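Local coordinates for protein O-ureido-L-serine synthase (Streptomyces lavendulae, PDB 3X44) that catalyses the pyridoxal-phosphate-dependent addition of hydroxyurea to O-acetyl-L-serine, giving O-ureido-L-serine for the biosynthesis of the antibiotic D-cycloserine, at residues A[146-149]-A[150-154]; A[181-184]-A[185-189]. The protein carries 1 engineered substitution. One frame throughout, in Å; residues are numbered along the deposited sequence.

Interaction 1 of 2, residues A[146-149]-A[150-154]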
loop_
_atom_site.group_PDB
_atom_site.type_symbol
_atom_site.label_atom_id
_atom_site.label_comp_id
_atom_site.label_asym_id
_atom_site.label_seq_id
_atom_site.Cartn_x
_atom_site.Cartn_y
_atom_site.Cartn_z
ATOM N N PRO A 146 14.041 -25.077 -6.352
ATOM C CA PRO A 146 12.738 -24.692 -6.903
ATOM C C PRO A 146 12.135 -23.510 -6.144
ATOM O O PRO A 146 11.339 -22.753 -6.696
ATOM C CB PRO A 146 11.894 -25.954 -6.749
ATOM C CG PRO A 146 12.887 -27.068 -6.679
ATOM C CD PRO A 146 14.064 -26.498 -5.953
ATOM N N ALA A 147 12.518 -23.361 -4.879
ATOM C CA ALA A 147 12.024 -22.269 -4.040
ATOM C C ALA A 147 12.456 -20.901 -4.570
ATOM O O ALA A 147 11.930 -19.872 -4.159
ATOM C CB ALA A 147 12.520 -22.451 -2.606
ATOM N N ASN A 148 13.420 -20.900 -5.478
ATOM C CA ASN A 148 13.935 -19.671 -6.067
ATOM C C ASN A 148 12.913 -19.137 -7.079
ATOM O O ASN A 148 12.240 -18.145 -6.809
ATOM C CB ASN A 148 15.304 -19.964 -6.707
ATOM C CG ASN A 148 15.846 -18.809 -7.536
ATOM O OD1 ASN A 148 15.218 -17.753 -7.671
ATOM N ND2 ASN A 148 17.030 -19.013 -8.100
ATOM N N PRO A 149 12.758 -19.807 -8.237
ATOM C CA PRO A 149 11.790 -19.332 -9.234
ATOM C C PRO A 149 10.350 -19.252 -8.717
ATOM O O PRO A 149 9.558 -18.432 -9.183
ATOM C CB PRO A 149 11.931 -20.340 -10.388
ATOM C CG PRO A 149 12.536 -21.549 -9.769
ATOM C CD PRO A 149 13.444 -21.031 -8.694
ATOM N N SER A 150 10.012 -20.102 -7.751
ATOM C CA SER A 150 8.661 -20.114 -7.207
ATOM C C SER A 150 8.301 -18.816 -6.494
ATOM O O SER A 150 7.180 -18.337 -6.617
ATOM C CB SER A 150 8.474 -21.305 -6.259
ATOM O OG SER A 150 8.867 -20.972 -4.940
ATOM N N TYR A 151 9.232 -18.232 -5.750
ATOM C CA TYR A 151 8.902 -16.980 -5.074
ATOM C C TYR A 151 8.723 -15.880 -6.110
ATOM O O TYR A 151 8.035 -14.901 -5.861
ATOM C CB TYR A 151 9.988 -16.582 -4.075
ATOM C CG TYR A 151 9.479 -15.675 -2.968
ATOM C CD1 TYR A 151 8.781 -16.192 -1.873
ATOM C CD2 TYR A 151 9.711 -14.300 -3.015
ATOM C CE1 TYR A 151 8.328 -15.343 -0.838
ATOM C CE2 TYR A 151 9.267 -13.459 -1.999
ATOM C CZ TYR A 151 8.582 -13.978 -0.917
ATOM O OH TYR A 151 8.173 -13.119 0.083
ATOM N N HIS A 152 9.339 -16.044 -7.278
ATOM C CA HIS A 152 9.210 -15.046 -8.340
ATOM C C HIS A 152 7.873 -15.174 -9.049
ATOM O O HIS A 152 7.310 -14.182 -9.510
ATOM C CB HIS A 152 10.347 -15.185 -9.351
ATOM C CG HIS A 152 11.664 -14.708 -8.825
ATOM N ND1 HIS A 152 11.927 -13.375 -8.581
ATOM C CD2 HIS A 152 12.777 -15.386 -8.466
ATOM C CE1 HIS A 152 13.149 -13.255 -8.095
ATOM N NE2 HIS A 152 13.685 -14.460 -8.016
ATOM N N ARG A 153 7.365 -16.400 -9.140
ATOM C CA ARG A 153 6.073 -16.614 -9.776
ATOM C C ARG A 153 4.998 -15.996 -8.889
ATOM O O ARG A 153 4.034 -15.404 -9.367
ATOM C CB ARG A 153 5.767 -18.108 -9.901
ATOM C CG ARG A 153 6.586 -18.872 -10.908
ATOM C CD ARG A 153 6.082 -20.312 -10.977
ATOM N NE ARG A 153 7.062 -21.214 -11.575
ATOM C CZ ARG A 153 7.866 -22.012 -10.879
ATOM N NH1 ARG A 153 7.810 -22.021 -9.553
ATOM N NH2 ARG A 153 8.727 -22.802 -11.508
ATOM N N GLU A 154 5.179 -16.139 -7.584
ATOM C CA GLU A 154 4.186 -15.667 -6.630
ATOM C C GLU A 154 4.247 -14.205 -6.216
ATOM O O GLU A 154 3.226 -13.640 -5.824
ATOM C CB GLU A 154 4.212 -16.565 -5.385
ATOM C CG GLU A 154 3.872 -18.017 -5.689
ATOM C CD GLU A 154 4.451 -18.999 -4.689
ATOM O OE1 GLU A 154 4.235 -18.818 -3.475
ATOM O OE2 GLU A 154 5.116 -19.963 -5.119
HETATM O O HOH W 1 16.440 -15.132 -8.120
#

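Interaction 2 of 2, residues A[181-184]-A[185-189]. With PUS ((E)-O-(carbamoylamino)-N-({3-hydroxy-2-methyl-5-[(phosphonooxy)methyl]pyridin-4-yl}methylidene)-L-serine), chain C.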
loop_
_atom_site.group_PDB
_atom_site.type_symbol
_atom_site.label_atom_id
_atom_site.label_comp_id
_atom_site.label_asym_id
_atom_site.label_seq_id
_atom_site.Cartn_x
_atom_site.Cartn_y
_atom_site.Cartn_z
ATOM N N THR A 181 14.622 -15.407 -11.707
ATOM C CA THR A 181 13.748 -14.286 -12.031
ATOM C C THR A 181 13.115 -14.522 -13.390
ATOM O O THR A 181 11.909 -14.448 -13.540
ATOM C CB THR A 181 14.531 -12.951 -12.062
ATOM O OG1 THR A 181 14.934 -12.605 -10.732
ATOM C CG2 THR A 181 13.669 -11.832 -12.612
ATOM N N LEU A 182 13.957 -14.809 -14.373
ATOM C CA LEU A 182 13.510 -15.064 -15.737
ATOM C C LEU A 182 12.557 -16.249 -15.854
ATOM O O LEU A 182 11.594 -16.207 -16.618
ATOM C CB LEU A 182 14.728 -15.295 -16.628
ATOM C CG LEU A 182 14.480 -15.936 -17.989
ATOM C CD1 LEU A 182 13.800 -14.925 -18.889
ATOM C CD2 LEU A 182 15.818 -16.405 -18.588
ATOM N N THR A 183 12.822 -17.312 -15.104
ATOM C CA THR A 183 11.961 -18.489 -15.163
ATOM C C THR A 183 10.639 -18.282 -14.426
ATOM O O THR A 183 9.569 -18.590 -14.960
ATOM C CB THR A 183 12.686 -19.728 -14.597
ATOM O OG1 THR A 183 13.807 -20.036 -15.432
ATOM C CG2 THR A 183 11.742 -20.937 -14.566
ATOM N N GLY A 184 10.713 -17.750 -13.207
ATOM C CA GLY A 184 9.510 -17.511 -12.421
ATOM C C GLY A 184 8.560 -16.523 -13.076
ATOM O O GLY A 184 7.359 -16.787 -13.201
ATOM N N VAL A 185 9.089 -15.378 -13.497
ATOM C CA VAL A 185 8.249 -14.379 -14.141
ATOM C C VAL A 185 7.848 -14.838 -15.544
ATOM O O VAL A 185 6.690 -14.705 -15.943
ATOM C CB VAL A 185 8.965 -13.024 -14.241
ATOM C CG1 VAL A 185 8.059 -12.015 -14.940
ATOM C CG2 VAL A 185 9.314 -12.514 -12.851
ATOM N N GLY A 186 8.811 -15.392 -16.275
ATOM C CA GLY A 186 8.547 -15.854 -17.626
ATOM C C GLY A 186 7.413 -16.857 -17.720
ATOM O O GLY A 186 6.623 -16.830 -18.669
ATOM N N GLN A 187 7.328 -17.740 -16.728
ATOM C CA GLN A 187 6.304 -18.776 -16.703
ATOM C C GLN A 187 4.900 -18.260 -16.398
ATOM O O GLN A 187 3.913 -18.794 -16.913
ATOM C CB GLN A 187 6.691 -19.857 -15.699
ATOM C CG GLN A 187 7.728 -20.827 -16.238
ATOM C CD GLN A 187 8.144 -21.859 -15.221
ATOM O OE1 GLN A 187 7.899 -21.705 -14.025
ATOM N NE2 GLN A 187 8.779 -22.924 -15.690
ATOM N N MET A 188 4.807 -17.228 -15.564
ATOM C CA MET A 188 3.511 -16.659 -15.221
ATOM C C MET A 188 3.054 -15.783 -16.385
ATOM O O MET A 188 1.862 -15.708 -16.690
ATOM C CB MET A 188 3.612 -15.841 -13.929
ATOM C CG MET A 188 3.956 -16.683 -12.698
ATOM S SD MET A 188 3.092 -18.285 -12.616
ATOM C CE MET A 188 1.485 -17.755 -12.142
ATOM N N LEU A 189 4.014 -15.134 -17.036
ATOM C CA LEU A 189 3.722 -14.295 -18.183
ATOM C C LEU A 189 3.169 -15.176 -19.298
ATOM O O LEU A 189 2.282 -14.759 -20.045
ATOM C CB LEU A 189 4.991 -13.604 -18.680
ATOM C CG LEU A 189 5.476 -12.378 -17.910
ATOM C CD1 LEU A 189 6.840 -11.963 -18.437
ATOM C CD2 LEU A 189 4.468 -11.248 -18.046
HETATM N N PUS C . 22.724 -12.811 -8.084
HETATM C CA PUS C . 22.928 -14.179 -7.458
HETATM C CB PUS C . 23.488 -15.213 -8.498
HETATM O OG PUS C . 24.799 -14.732 -9.043
HETATM N ND PUS C . 25.665 -15.842 -9.370
HETATM C CE PUS C . 26.146 -15.967 -10.627
HETATM N NZ2 PUS C . 25.542 -15.334 -11.649
HETATM O OZ1 PUS C . 27.106 -16.640 -10.833
HETATM C C PUS C . 23.918 -14.042 -6.281
HETATM O O PUS C . 24.073 -12.970 -5.765
HETATM O OT PUS C . 24.528 -15.004 -5.881
HETATM C C2 PUS C . 22.260 -8.848 -10.051
HETATM C C3 PUS C . 22.353 -10.100 -9.278
HETATM C C4 PUS C . 21.710 -11.309 -9.807
HETATM C C5 PUS C . 20.974 -11.222 -11.073
HETATM C C6 PUS C . 20.928 -9.925 -11.766
HETATM C C2A PUS C . 22.940 -7.601 -9.562
HETATM C C4A PUS C . 21.931 -12.658 -9.158
HETATM C C5A PUS C . 20.277 -12.434 -11.673
HETATM N N1 PUS C . 21.563 -8.820 -11.241
HETATM O O3 PUS C . 22.965 -10.111 -8.078
HETATM O O1P PUS C . 19.562 -15.012 -10.208
HETATM O O2P PUS C . 17.318 -14.357 -10.550
HETATM O O3P PUS C . 18.760 -14.646 -12.418
HETATM O O4P PUS C . 19.065 -12.763 -10.915
HETATM P P PUS C . 18.681 -14.201 -11.025
#

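Interaction 1 of 2, residues A[146-149]-A[150-154]
Asn-148 and His-152 meet one turn apart at the start of a helix, where the amide oxygen OD1 of Asn-148 lies at the edge of the imidazole, in the ring plane and 3.5 Å from CD2 of His-152. Amide and ring planes are turned 56° apart, and the polar link between them is indirect. A water donates to Asn-148 OD1 at 2.9 Å and is also hydrogen-bonded to NE2 of His-152 at 2.8 Å. With CG anti to the backbone N (chi1 171°), the asparagine brings its amide up beside the ring.

The backbone here is an irregular first turn. Ser-150 N donates to Pro-146 O at 3.1 Å, and Arg-153 N reaches Pro-149 O at 3.0 Å. Between these two bonds, Tyr-151 N makes only a weak bond to Asn-148 O, and the hydroxyl of Ser-150 gives a weak one to Ala-147 O. On another side of the turn, chi1 of -71° puts CG of Arg-153 beside its backbone N, and from there the chain runs extended from CG to NE back along the helix toward Pro-149. Pro-149 C lies over one guanidinium face, 3.8 Å from NH1 of Arg-153.

Asn-148 ND2 is held by Thr-178 OG1, a cofactor-site residue, and by Gln-142 O, two bonds that would restrain the rotation of the amide and so the direction of OD1; His-152 ND1 pairs with Thr-156 OG1, and Arg-153 NE with Gln-187 OE1. The side chain of His-152 comes within about 4 Å of the bound ligand, so the water bridge borders the active site. Around this end of helix 147-164, helix 43-56 packs against Asn-148 and Tyr-151, while helix 180-192 touches His-152 and Arg-153.

Interaction 2 of 2, residues A[181-184]-A[185-189]
Thr-181 and Val-185 pack tightly in this helical turn. Val-185 N donates to Thr-181 O at 3.0 Å (163° at the hydrogen), and the valine side chain closes over the same oxygen, its CG2 lying 3.3 Å from Thr-181 O. The two methyls, CG2 of each residue, come no nearer than 4.4 Å. A turn further on, CG of Met-188 sits 3.4 Å from the carbonyl oxygen of Gly-184, after which the bent methionine chain swings away to meet Met-188 of a second subunit.

Thr-181 also faces the ligand. Its backbone N and its OG1 both donate to phosphate oxygen O2P of PUS, at 3.1 and 3.0 Å respectively; chi1 of -69° sets OG1 beside the backbone N, allowing two donors of one residue to grip one oxygen. This is the strand-turn-helix phosphate site of fold-type II PLP enzymes: the glycine- and threonine-rich segment 177-181 follows strand 171-174 and runs into helix 180-192, the helix of a beta-alpha-beta unit completed by strand 197-203. The partial positive charge at the N-terminal end of the helix would be expected to stabilise the phosphate's negative charge.

On the flank carrying Thr-183 and Gln-187, the inner part of the glutamine is pressed on the backbone, its CG 3.2 Å from Thr-183 O. The contact eases only toward the ends of the two side chains, which lie alongside each other and point the same way: CG2 of Thr-183 is 3.7 Å from NE2 of Gln-187, and Gln-187 is partly exposed. Their polar ends look to outside partners: Thr-183 OG1 bonds Thr-179 O and Asp-232 N, while Gln-187 NE2 binds Asp-232 OD2 and its OE1 is taken by Arg-153. In the backbone, Gln-187 N donates to Thr-183 O.

Two neighbouring helix starts lie at one active site, beside the bound aldimine. Interaction 1 opens helix 147-164 and interaction 2 opens helix 180-192, in that order along the chain, with strand 171-174 of the six-stranded mixed sheet between them. Their centres lie 9 Å apart and the helices touch directly: Arg-153 CG packs 3.2 Å from Gly-184 O, and CE1 of His-152 lies 3.2 Å from OG1 of Thr-181. Interaction 2 thus supplies first-shell phosphate donors, whereas interaction 1 borders them from the next shell. The engineered Ala-43 replaces the lysine that carries the cofactor in the natural enzyme, consistent with the ligand remaining as the product aldimine.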